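Local coordinates for archaeal flagellar ATP-binding protein FlaH (PDB 4WIA), which probably binds ATP, and may hydrolyse it, as a component of the archaellum, the archaeal flagellum, in whose assembly it is thought to play a regulatory role, at residues G22-G27 with A180-R185; G27-I32 with A147-I152; R46-F51 with Y56-V61; R151-A154 with I158-C161. One frame throughout, in Å; residues are numbered along the deposited sequence.

Contact 1 (G22-G27 with A180-R185); sequences GGIPHG and ATMLIR
Met182, modelled as selenomethionine, and Ile24 carry most of this small apolar contact, while Gly27 and Thr181 touch more lightly beside them. Met182 sits at the start of strand 182-191 and directs its CB toward the 22-27 segment. Its CG lies anti to the backbone N (chi1 -175°) and the chain runs on extended, so the selenium is carried well away from the strand. There Met182 SE meets Ile24 CD1 at 4.0 Å. The two backbones are still 9.3 Å apart between Ile24 CA and Met182 CA, and the side chains span the gap, crossing at about a right angle. On the Ile24 side the contact is made by the CG1 branch, with CD1 alone reaching the selenium. Ile30 of strand 29-33 touches both side chains, and Ile158 and Ile201 add further aliphatic surface, to Ile24 and Met182 respectively.

Nearer the turn, Gly27 contributes its backbone: its carbonyl O comes 4.3 Å from Thr181 CG2. The hydroxyl of Thr181 is occupied elsewhere, since OG1 is hydrogen-bonded to the backbone N of Leu29. With 105 Å² buried in all, the contact between strand 24-25 and the inner strand 182-191 of the main sheet therefore rests on apolar packing, probably mostly dispersion between a methyl and a large polarisable selenium.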
loop_
_atom_site.group_PDB
_atom_site.type_symbol
_atom_site.label_atom_id
_atom_site.label_comp_id
_atom_site.label_asym_id
_atom_site.label_seq_id
_atom_site.Cartn_x
_atom_site.Cartn_y
_atom_site.Cartn_z
ATOM N N GLY A 22 0.721 -16.467 4.995
ATOM C CA GLY A 22 0.001 -15.189 5.038
ATOM C C GLY A 22 0.845 -13.997 5.406
ATOM O O GLY A 22 0.523 -12.875 5.042
ATOM N N GLY A 23 1.897 -14.220 6.203
ATOM C CA GLY A 23 2.704 -13.160 6.742
ATOM C C GLY A 23 3.616 -13.712 7.819
ATOM O O GLY A 23 3.667 -14.925 8.041
ATOM N N ILE A 24 4.320 -12.824 8.513
ATOM C CA ILE A 24 5.195 -13.231 9.556
ATOM C C ILE A 24 4.514 -12.872 10.878
ATOM O O ILE A 24 4.050 -11.761 11.016
ATOM C CB ILE A 24 6.509 -12.475 9.456
ATOM C CG1 ILE A 24 7.276 -12.867 8.204
ATOM C CG2 ILE A 24 7.366 -12.747 10.704
ATOM C CD1 ILE A 24 7.809 -14.289 8.206
ATOM N N PRO A 25 4.384 -13.839 11.806
ATOM C CA PRO A 25 3.730 -13.493 13.069
ATOM C C PRO A 25 4.541 -12.499 13.862
ATOM O O PRO A 25 5.779 -12.607 13.995
ATOM C CB PRO A 25 3.639 -14.823 13.833
ATOM C CG PRO A 25 3.779 -15.872 12.794
ATOM C CD PRO A 25 4.671 -15.281 11.718
ATOM N N HIS A 26 3.844 -11.509 14.362
ATOM C CA HIS A 26 4.410 -10.643 15.383
ATOM C C HIS A 26 5.040 -11.472 16.523
ATOM O O HIS A 26 4.529 -12.513 16.871
ATOM C CB HIS A 26 3.335 -9.665 15.883
ATOM C CG HIS A 26 3.134 -8.510 14.947
ATOM N ND1 HIS A 26 1.944 -8.233 14.318
ATOM C CD2 HIS A 26 3.998 -7.572 14.518
ATOM C CE1 HIS A 26 2.088 -7.194 13.515
ATOM N NE2 HIS A 26 3.325 -6.766 13.632
ATOM N N GLY A 27 6.148 -10.983 17.094
ATOM C CA GLY A 27 6.859 -11.694 18.122
ATOM C C GLY A 27 7.724 -12.823 17.605
ATOM O O GLY A 27 8.140 -13.650 18.364
ATOM N N ALA A 180 14.849 -20.122 18.405
ATOM C CA ALA A 180 14.113 -19.652 17.227
ATOM C C ALA A 180 12.595 -19.978 17.340
ATOM O O ALA A 180 12.239 -21.058 17.763
ATOM C CB ALA A 180 14.688 -20.300 15.976
ATOM N N THR A 181 11.719 -19.045 16.969
ATOM C CA THR A 181 10.340 -19.390 16.744
ATOM C C THR A 181 10.147 -19.877 15.289
ATOM O O THR A 181 9.310 -20.747 15.020
ATOM C CB THR A 181 9.390 -18.216 17.011
ATOM O OG1 THR A 181 9.609 -17.186 16.033
ATOM C CG2 THR A 181 9.590 -17.712 18.390
HETATM N N MSE A 182 10.903 -19.310 14.364
HETATM C CA MSE A 182 10.901 -19.754 13.000
HETATM C C MSE A 182 12.321 -20.061 12.622
HETATM O O MSE A 182 13.171 -19.208 12.668
HETATM C CB MSE A 182 10.313 -18.675 12.108
HETATM C CG MSE A 182 10.188 -19.160 10.664
HETATM SE SE MSE A 182 9.462 -17.713 9.596
HETATM C CE MSE A 182 8.906 -18.740 8.052
ATOM N N LEU A 183 12.589 -21.288 12.220
ATOM C CA LEU A 183 13.894 -21.670 11.778
ATOM C C LEU A 183 13.908 -22.073 10.298
ATOM O O LEU A 183 13.190 -22.979 9.880
ATOM C CB LEU A 183 14.388 -22.833 12.597
ATOM C CG LEU A 183 15.780 -23.357 12.210
ATOM C CD1 LEU A 183 16.903 -22.379 12.593
ATOM C CD2 LEU A 183 16.037 -24.739 12.833
ATOM N N ILE A 184 14.758 -21.411 9.532
ATOM C CA ILE A 184 14.855 -21.620 8.132
ATOM C C ILE A 184 16.277 -21.966 7.803
ATOM O O ILE A 184 17.209 -21.218 8.147
ATOM C CB ILE A 184 14.505 -20.353 7.343
ATOM C CG1 ILE A 184 13.127 -19.873 7.717
ATOM C CG2 ILE A 184 14.581 -20.642 5.859
ATOM C CD1 ILE A 184 12.795 -18.499 7.146
ATOM N N ARG A 185 16.464 -23.073 7.102
ATOM C CA ARG A 185 17.788 -23.467 6.646
ATOM C C ARG A 185 17.931 -23.309 5.150
ATOM O O ARG A 185 17.087 -23.790 4.393
ATOM C CB ARG A 185 18.085 -24.907 7.075
ATOM C CG ARG A 185 19.366 -25.481 6.497
ATOM C CD ARG A 185 19.779 -26.732 7.219
ATOM N NE ARG A 185 20.636 -27.565 6.392
ATOM C CZ ARG A 185 21.976 -27.516 6.355
ATOM N NH1 ARG A 185 22.683 -26.672 7.113
ATOM N NH2 ARG A 185 22.628 -28.341 5.541
#

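Contact 2 (G27-I32 with A147-I152); sequences GSLIII and AFFKRI
Leu29 is the side chain through which strand 29-33 meets helix 142-153, filling the space between Phe149 and Lys150. Its CB points toward the helix, although Leu29 CA and Phe149 CA remain 7.7 Å apart and neither CB nor CG comes into contact with the helical segment. CG lies anti to the backbone N (chi1 176°), and from this branch point the two methyls part company. CD1 goes to Phe149, where it lies 4.1 Å from CD2, reaching the ring obliquely. CD2 goes to Lys150, settling 4.2 Å from CE. Both neighbours cross the leucine at about a right angle, one as a ring and the other as an aliphatic chain.

The strand is the first of the parallel core of a RecA/KaiC-like P-loop fold, and it leads into the probable Walker A loop. Helix 142-153 packs on the face to which Leu29 turns, whereas Ile32, three residues on, faces helix 40-53 on the opposite side of the sheet.

Lys150 begins by pointing its CB away from the strand. A bend at chi2 (-48°) helps bring CE back to Leu29 CD2, while NZ passes on to a hydrogen bond with the carbonyl O of Ser179. The Phe149 ring also meets that of Phe126, the planes about 20° apart, and its side chain touches Ile159 and Cys161.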
loop_
_atom_site.group_PDB
_atom_site.type_symbol
_atom_site.label_atom_id
_atom_site.label_comp_id
_atom_site.label_asym_id
_atom_site.label_seq_id
_atom_site.Cartn_x
_atom_site.Cartn_y
_atom_site.Cartn_z
ATOM N N GLY A 27 6.148 -10.983 17.094
ATOM C CA GLY A 27 6.859 -11.694 18.122
ATOM C C GLY A 27 7.724 -12.823 17.605
ATOM O O GLY A 27 8.140 -13.650 18.364
ATOM N N SER A 28 7.961 -12.913 16.309
ATOM C CA SER A 28 8.774 -14.006 15.799
ATOM C C SER A 28 10.278 -13.699 15.998
ATOM O O SER A 28 10.717 -12.543 15.827
ATOM C CB SER A 28 8.479 -14.223 14.306
ATOM O OG SER A 28 7.177 -14.808 14.113
ATOM N N LEU A 29 11.024 -14.734 16.330
ATOM C CA LEU A 29 12.427 -14.761 16.162
ATOM C C LEU A 29 12.774 -15.763 15.050
ATOM O O LEU A 29 12.720 -16.995 15.230
ATOM C CB LEU A 29 13.123 -15.180 17.444
ATOM C CG LEU A 29 14.654 -15.328 17.328
ATOM C CD1 LEU A 29 15.351 -14.021 17.031
ATOM C CD2 LEU A 29 15.212 -15.925 18.620
ATOM N N ILE A 30 13.199 -15.225 13.932
ATOM C CA ILE A 30 13.474 -15.995 12.782
ATOM C C ILE A 30 14.969 -16.170 12.676
ATOM O O ILE A 30 15.722 -15.209 12.683
ATOM C CB ILE A 30 13.006 -15.245 11.522
ATOM C CG1 ILE A 30 11.546 -14.813 11.686
ATOM C CG2 ILE A 30 13.189 -16.123 10.289
ATOM C CD1 ILE A 30 10.901 -14.248 10.434
ATOM N N ILE A 31 15.401 -17.397 12.592
ATOM C CA ILE A 31 16.798 -17.691 12.368
ATOM C C ILE A 31 16.980 -18.277 10.980
ATOM O O ILE A 31 16.357 -19.276 10.637
ATOM C CB ILE A 31 17.317 -18.716 13.422
ATOM C CG1 ILE A 31 17.178 -18.129 14.822
ATOM C CG2 ILE A 31 18.775 -19.080 13.140
ATOM C CD1 ILE A 31 17.983 -16.871 15.059
ATOM N N ILE A 32 17.835 -17.662 10.195
ATOM C CA ILE A 32 18.169 -18.160 8.886
ATOM C C ILE A 32 19.565 -18.696 8.869
ATOM O O ILE A 32 20.506 -17.945 8.972
ATOM C CB ILE A 32 18.002 -17.073 7.836
ATOM C CG1 ILE A 32 16.569 -16.486 7.930
ATOM C CG2 ILE A 32 18.226 -17.686 6.463
ATOM C CD1 ILE A 32 16.356 -15.245 7.066
ATOM N N ALA A 147 17.937 -14.555 25.517
ATOM C CA ALA A 147 16.990 -14.053 26.521
ATOM C C ALA A 147 16.622 -12.612 26.230
ATOM O O ALA A 147 15.478 -12.221 26.398
ATOM C CB ALA A 147 17.589 -14.190 27.925
ATOM N N PHE A 148 17.599 -11.830 25.794
ATOM C CA PHE A 148 17.351 -10.459 25.449
ATOM C C PHE A 148 16.426 -10.339 24.234
ATOM O O PHE A 148 15.468 -9.556 24.223
ATOM C CB PHE A 148 18.681 -9.762 25.158
ATOM C CG PHE A 148 18.498 -8.439 24.469
ATOM C CD1 PHE A 148 18.107 -7.327 25.197
ATOM C CD2 PHE A 148 18.568 -8.350 23.092
ATOM C CE1 PHE A 148 17.882 -6.127 24.590
ATOM C CE2 PHE A 148 18.351 -7.133 22.456
ATOM C CZ PHE A 148 18.006 -6.009 23.212
ATOM N N PHE A 149 16.745 -11.081 23.179
ATOM C CA PHE A 149 15.843 -11.133 21.977
ATOM C C PHE A 149 14.409 -11.555 22.331
ATOM O O PHE A 149 13.448 -10.965 21.828
ATOM C CB PHE A 149 16.387 -12.069 20.893
ATOM C CG PHE A 149 17.559 -11.522 20.121
ATOM C CD1 PHE A 149 17.902 -10.191 20.154
ATOM C CD2 PHE A 149 18.328 -12.386 19.374
ATOM C CE1 PHE A 149 18.980 -9.731 19.463
ATOM C CE2 PHE A 149 19.401 -11.928 18.647
ATOM C CZ PHE A 149 19.718 -10.595 18.675
ATOM N N LYS A 150 14.283 -12.555 23.189
ATOM C CA LYS A 150 12.954 -12.978 23.683
ATOM C C LYS A 150 12.156 -11.866 24.391
ATOM O O LYS A 150 10.944 -11.785 24.284
ATOM C CB LYS A 150 13.083 -14.210 24.609
ATOM C CG LYS A 150 13.357 -15.488 23.834
ATOM C CD LYS A 150 12.437 -15.695 22.633
ATOM C CE LYS A 150 12.908 -16.973 21.936
ATOM N NZ LYS A 150 11.901 -17.808 21.279
ATOM N N ARG A 151 12.879 -11.023 25.094
ATOM C CA ARG A 151 12.355 -9.875 25.790
ATOM C C ARG A 151 11.853 -8.857 24.764
ATOM O O ARG A 151 10.742 -8.348 24.872
ATOM C CB ARG A 151 13.520 -9.311 26.646
ATOM C CG ARG A 151 13.255 -9.060 28.098
ATOM C CD ARG A 151 14.413 -9.574 28.999
ATOM N NE ARG A 151 15.705 -8.887 28.770
ATOM C CZ ARG A 151 16.930 -9.400 28.973
ATOM N NH1 ARG A 151 18.007 -8.662 28.681
ATOM N NH2 ARG A 151 17.096 -10.643 29.448
ATOM N N ILE A 152 12.604 -8.643 23.699
ATOM C CA ILE A 152 12.146 -7.729 22.644
ATOM C C ILE A 152 10.971 -8.309 21.808
ATOM O O ILE A 152 9.998 -7.591 21.512
ATOM C CB ILE A 152 13.296 -7.352 21.722
ATOM C CG1 ILE A 152 14.429 -6.702 22.492
ATOM C CG2 ILE A 152 12.817 -6.474 20.593
ATOM C CD1 ILE A 152 14.149 -5.311 23.004
#

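Contact 3 (R46-F51 with Y56-V61); sequences RLAYGF and YSVTYV
Helix 46-51 and strand 58-61 run nearly antiparallel, their axes at 159° and 9.5 Å apart at closest approach, with Phe51 and Tyr56 joined where the chain turns back. Tyr56 N donates to Phe51 O at 3.0 Å with an N-H...O angle of 155°; the donor stands above the carbonyl plane. The same oxygen lies in the plane of the Tyr56 ring, at its edge, 3.4 Å from CD2.

Phe51 CB is wedged between two side chains of the returning segment: Tyr56 CB at 4.0 Å and Val58 CG2 at 3.9 Å. Beyond it, the Phe51 ring presents its edge to Tyr56 CD2. Val58 has its other methyl, CG1, anti to the backbone N (chi1 176°), which places it 4.2 Å from Ala48 CB. The small Ala48 also meets the edge of the Tyr60 ring, near its plane, with CB 4.4 Å from CD2. Tyr60 OH is hydrogen-bonded to Asp127, and Tyr56 O to Ser12 of a second subunit.

This is the return limb of a beta-alpha-beta crossover as in P-loop ATPases, whose helix follows the probable Walker A loop; Tyr60 lies close to Ser41, a probable magnesium ligand.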
loop_
_atom_site.group_PDB
_atom_site.type_symbol
_atom_site.label_atom_id
_atom_site.label_comp_id
_atom_site.label_asym_id
_atom_site.label_seq_id
_atom_site.Cartn_x
_atom_site.Cartn_y
_atom_site.Cartn_z
ATOM N N ARG A 46 14.604 -9.287 0.873
ATOM C CA ARG A 46 13.217 -9.444 0.402
ATOM C C ARG A 46 12.231 -9.198 1.546
ATOM O O ARG A 46 11.196 -8.509 1.374
ATOM C CB ARG A 46 12.992 -10.840 -0.179
ATOM C CG ARG A 46 11.523 -11.284 -0.270
ATOM C CD ARG A 46 10.752 -10.447 -1.290
ATOM N NE ARG A 46 9.342 -10.839 -1.392
ATOM C CZ ARG A 46 8.368 -10.447 -0.575
ATOM N NH1 ARG A 46 8.625 -9.683 0.472
ATOM N NH2 ARG A 46 7.128 -10.822 -0.808
ATOM N N LEU A 47 12.525 -9.790 2.696
ATOM C CA LEU A 47 11.615 -9.585 3.841
ATOM C C LEU A 47 11.569 -8.125 4.240
ATOM O O LEU A 47 10.500 -7.555 4.445
ATOM C CB LEU A 47 12.047 -10.464 5.002
ATOM C CG LEU A 47 11.766 -11.941 4.712
ATOM C CD1 LEU A 47 12.409 -12.835 5.753
ATOM C CD2 LEU A 47 10.260 -12.226 4.633
ATOM N N ALA A 48 12.752 -7.492 4.338
ATOM C CA ALA A 48 12.812 -6.083 4.683
ATOM C C ALA A 48 12.051 -5.209 3.711
ATOM O O ALA A 48 11.270 -4.359 4.109
ATOM C CB ALA A 48 14.266 -5.625 4.777
ATOM N N TYR A 49 12.249 -5.417 2.411
ATOM C CA TYR A 49 11.470 -4.655 1.414
ATOM C C TYR A 49 9.970 -4.855 1.535
ATOM O O TYR A 49 9.213 -3.895 1.447
ATOM C CB TYR A 49 11.948 -4.999 0.013
ATOM C CG TYR A 49 11.407 -4.083 -1.080
ATOM C CD1 TYR A 49 11.836 -2.787 -1.177
ATOM C CD2 TYR A 49 10.441 -4.522 -1.976
ATOM C CE1 TYR A 49 11.328 -1.947 -2.131
ATOM C CE2 TYR A 49 9.934 -3.681 -2.967
ATOM C CZ TYR A 49 10.385 -2.406 -3.035
ATOM O OH TYR A 49 9.886 -1.614 -3.989
ATOM N N GLY A 50 9.525 -6.106 1.724
ATOM C CA GLY A 50 8.092 -6.395 1.975
ATOM C C GLY A 50 7.514 -5.632 3.166
ATOM O O GLY A 50 6.546 -4.925 3.033
ATOM N N PHE A 51 8.155 -5.766 4.338
ATOM C CA PHE A 51 7.729 -5.025 5.510
ATOM C C PHE A 51 7.656 -3.518 5.221
ATOM O O PHE A 51 6.659 -2.858 5.524
ATOM C CB PHE A 51 8.723 -5.249 6.676
ATOM C CG PHE A 51 8.669 -6.626 7.296
ATOM C CD1 PHE A 51 7.492 -7.131 7.763
ATOM C CD2 PHE A 51 9.804 -7.374 7.448
ATOM C CE1 PHE A 51 7.449 -8.363 8.348
ATOM C CE2 PHE A 51 9.790 -8.621 8.038
ATOM C CZ PHE A 51 8.585 -9.144 8.442
ATOM N N TYR A 56 5.543 -1.044 7.636
ATOM C CA TYR A 56 6.361 -1.329 8.818
ATOM C C TYR A 56 7.753 -0.618 8.749
ATOM O O TYR A 56 8.181 -0.161 7.701
ATOM C CB TYR A 56 6.546 -2.822 8.997
ATOM C CG TYR A 56 5.237 -3.580 9.090
ATOM C CD1 TYR A 56 4.591 -3.722 10.304
ATOM C CD2 TYR A 56 4.633 -4.125 7.956
ATOM C CE1 TYR A 56 3.398 -4.391 10.416
ATOM C CE2 TYR A 56 3.431 -4.797 8.043
ATOM C CZ TYR A 56 2.820 -4.926 9.263
ATOM O OH TYR A 56 1.687 -5.593 9.405
ATOM N N SER A 57 8.394 -0.461 9.906
ATOM C CA SER A 57 9.711 0.104 9.967
ATOM C C SER A 57 10.694 -1.033 10.203
ATOM O O SER A 57 10.329 -2.023 10.779
ATOM C CB SER A 57 9.810 1.111 11.088
ATOM O OG SER A 57 9.410 0.546 12.341
ATOM N N VAL A 58 11.918 -0.889 9.699
ATOM C CA VAL A 58 12.900 -1.911 9.791
ATOM C C VAL A 58 14.243 -1.312 10.236
ATOM O O VAL A 58 14.643 -0.254 9.748
ATOM C CB VAL A 58 13.081 -2.588 8.422
ATOM C CG1 VAL A 58 14.187 -3.621 8.481
ATOM C CG2 VAL A 58 11.796 -3.260 7.984
ATOM N N THR A 59 14.947 -2.029 11.105
ATOM C CA THR A 59 16.338 -1.830 11.328
ATOM C C THR A 59 17.106 -2.977 10.697
ATOM O O THR A 59 16.796 -4.159 10.952
ATOM C CB THR A 59 16.675 -1.825 12.828
ATOM O OG1 THR A 59 16.084 -0.673 13.424
ATOM C CG2 THR A 59 18.214 -1.749 13.074
ATOM N N TYR A 60 18.129 -2.651 9.907
ATOM C CA TYR A 60 18.946 -3.683 9.296
ATOM C C TYR A 60 20.388 -3.492 9.740
ATOM O O TYR A 60 21.000 -2.515 9.360
ATOM C CB TYR A 60 18.794 -3.615 7.776
ATOM C CG TYR A 60 19.268 -4.845 7.002
ATOM C CD1 TYR A 60 20.569 -5.271 7.064
ATOM C CD2 TYR A 60 18.399 -5.554 6.198
ATOM C CE1 TYR A 60 21.021 -6.379 6.388
ATOM C CE2 TYR A 60 18.833 -6.666 5.479
ATOM C CZ TYR A 60 20.122 -7.078 5.563
ATOM O OH TYR A 60 20.606 -8.179 4.873
ATOM N N VAL A 61 20.933 -4.454 10.492
ATOM C CA VAL A 61 22.274 -4.408 10.975
ATOM C C VAL A 61 23.070 -5.408 10.147
ATOM O O VAL A 61 22.803 -6.595 10.210
ATOM C CB VAL A 61 22.347 -4.816 12.457
ATOM C CG1 VAL A 61 23.790 -4.740 13.008
ATOM C CG2 VAL A 61 21.423 -3.966 13.300
#

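Contact 4 (R151-A154 with I158-C161); sequences RITA and IIIC
No ring or other flat side chain takes part where Ile152 and Thr153 meet Ile159, so there are no faces or edges to match: the contact is made by aliphatic branches, chiefly methyls. It lies at the return from helix to strand in a beta-alpha-beta crossover of the P-loop fold, made of strand 123-127, helix 142-153 and strand 158-163; a short loop joins the helix to the last of these, which runs parallel to 123-127.

Ile159 points its CB toward the helix and does most of the touching with CD1, at the end of the CG1 branch. Ile152 starts out toward the strand, but its CG1 branch leads away, and it is the CG2 methyl that stays behind to meet Ile159 CD1 at 3.9 Å. Both this pair of side chains and that of Thr153 with Ile159 cross at roughly right angles.

Thr153 is held by its hydroxyl, OG1 being hydrogen-bonded to the carbonyl O of Phe149 one helical turn back. With chi1 at 54°, CG2 lies anti to the carbonyl carbon, on the side facing the strand. Around the contact, Ile159 also packs on Leu29 and Phe126. Thr153 CG2 sits 4.2 Å from Ile159 CD1 and equally 4.2 Å from the backbone N of Ile159.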
loop_
_atom_site.group_PDB
_atom_site.type_symbol
_atom_site.label_atom_id
_atom_site.label_comp_id
_atom_site.label_asym_id
_atom_site.label_seq_id
_atom_site.Cartn_x
_atom_site.Cartn_y
_atom_site.Cartn_z
ATOM N N ARG A 151 12.879 -11.023 25.094
ATOM C CA ARG A 151 12.355 -9.875 25.790
ATOM C C ARG A 151 11.853 -8.857 24.764
ATOM O O ARG A 151 10.742 -8.348 24.872
ATOM C CB ARG A 151 13.520 -9.311 26.646
ATOM C CG ARG A 151 13.255 -9.060 28.098
ATOM C CD ARG A 151 14.413 -9.574 28.999
ATOM N NE ARG A 151 15.705 -8.887 28.770
ATOM C CZ ARG A 151 16.930 -9.400 28.973
ATOM N NH1 ARG A 151 18.007 -8.662 28.681
ATOM N NH2 ARG A 151 17.096 -10.643 29.448
ATOM N N ILE A 152 12.604 -8.643 23.699
ATOM C CA ILE A 152 12.146 -7.729 22.644
ATOM C C ILE A 152 10.971 -8.309 21.808
ATOM O O ILE A 152 9.998 -7.591 21.512
ATOM C CB ILE A 152 13.296 -7.352 21.722
ATOM C CG1 ILE A 152 14.429 -6.702 22.492
ATOM C CG2 ILE A 152 12.817 -6.474 20.593
ATOM C CD1 ILE A 152 14.149 -5.311 23.004
ATOM N N THR A 153 11.042 -9.574 21.426
ATOM C CA THR A 153 9.925 -10.180 20.652
ATOM C C THR A 153 8.677 -10.274 21.477
ATOM O O THR A 153 7.575 -10.208 20.945
ATOM C CB THR A 153 10.259 -11.556 20.039
ATOM O OG1 THR A 153 10.727 -12.474 21.033
ATOM C CG2 THR A 153 11.341 -11.403 19.017
ATOM N N ALA A 154 8.829 -10.354 22.797
ATOM C CA ALA A 154 7.664 -10.293 23.680
ATOM C C ALA A 154 6.916 -8.969 23.546
ATOM O O ALA A 154 5.750 -8.880 23.901
ATOM C CB ALA A 154 8.067 -10.523 25.137
ATOM N N ILE A 158 9.588 -8.103 15.707
ATOM C CA ILE A 158 10.097 -9.229 15.002
ATOM C C ILE A 158 11.598 -9.117 14.877
ATOM O O ILE A 158 12.071 -8.082 14.519
ATOM C CB ILE A 158 9.476 -9.285 13.585
ATOM C CG1 ILE A 158 8.007 -9.655 13.719
ATOM C CG2 ILE A 158 10.203 -10.310 12.723
ATOM C CD1 ILE A 158 7.152 -9.302 12.514
ATOM N N ILE A 159 12.318 -10.203 15.149
ATOM C CA ILE A 159 13.754 -10.222 14.964
ATOM C C ILE A 159 14.190 -11.310 14.003
ATOM O O ILE A 159 13.707 -12.418 14.051
ATOM C CB ILE A 159 14.488 -10.368 16.318
ATOM C CG1 ILE A 159 14.280 -9.100 17.113
ATOM C CG2 ILE A 159 15.979 -10.590 16.127
ATOM C CD1 ILE A 159 14.803 -9.150 18.522
ATOM N N ILE A 160 15.145 -10.983 13.142
ATOM C CA ILE A 160 15.577 -11.899 12.145
ATOM C C ILE A 160 17.092 -11.901 12.162
ATOM O O ILE A 160 17.663 -10.858 11.960
ATOM C CB ILE A 160 15.072 -11.422 10.722
ATOM C CG1 ILE A 160 13.559 -11.250 10.711
ATOM C CG2 ILE A 160 15.479 -12.419 9.669
ATOM C CD1 ILE A 160 12.957 -10.711 9.403
ATOM N N CYS A 161 17.725 -13.072 12.314
ATOM C CA CYS A 161 19.172 -13.188 12.239
ATOM C C CYS A 161 19.610 -14.208 11.214
ATOM O O CYS A 161 18.973 -15.239 11.015
ATOM C CB CYS A 161 19.750 -13.659 13.552
ATOM S SG CYS A 161 19.290 -12.762 15.048
#

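From the N terminus, contact 1 opens first at 22-27 and closes last at 180-185, so its long loop encloses the other three. Gly27 ends its first segment and begins that of contact 2, which spans 27-32 to 147-152. Contact 3 is a short turn-back, helix 40-53 into strand 58-62, nested within both. Contact 4 starts on Arg151 and Ile152, where contact 2 ends, and closes within ten residues. All reach the same sheet: contact 1 ties strand 24-25 to strand 182-191, contacts 2 and 4 bind helix 142-153 to the neighbouring strands 29-33 and 158-163, and Phe51 of contact 3 packs against both Ile24 and Ile160.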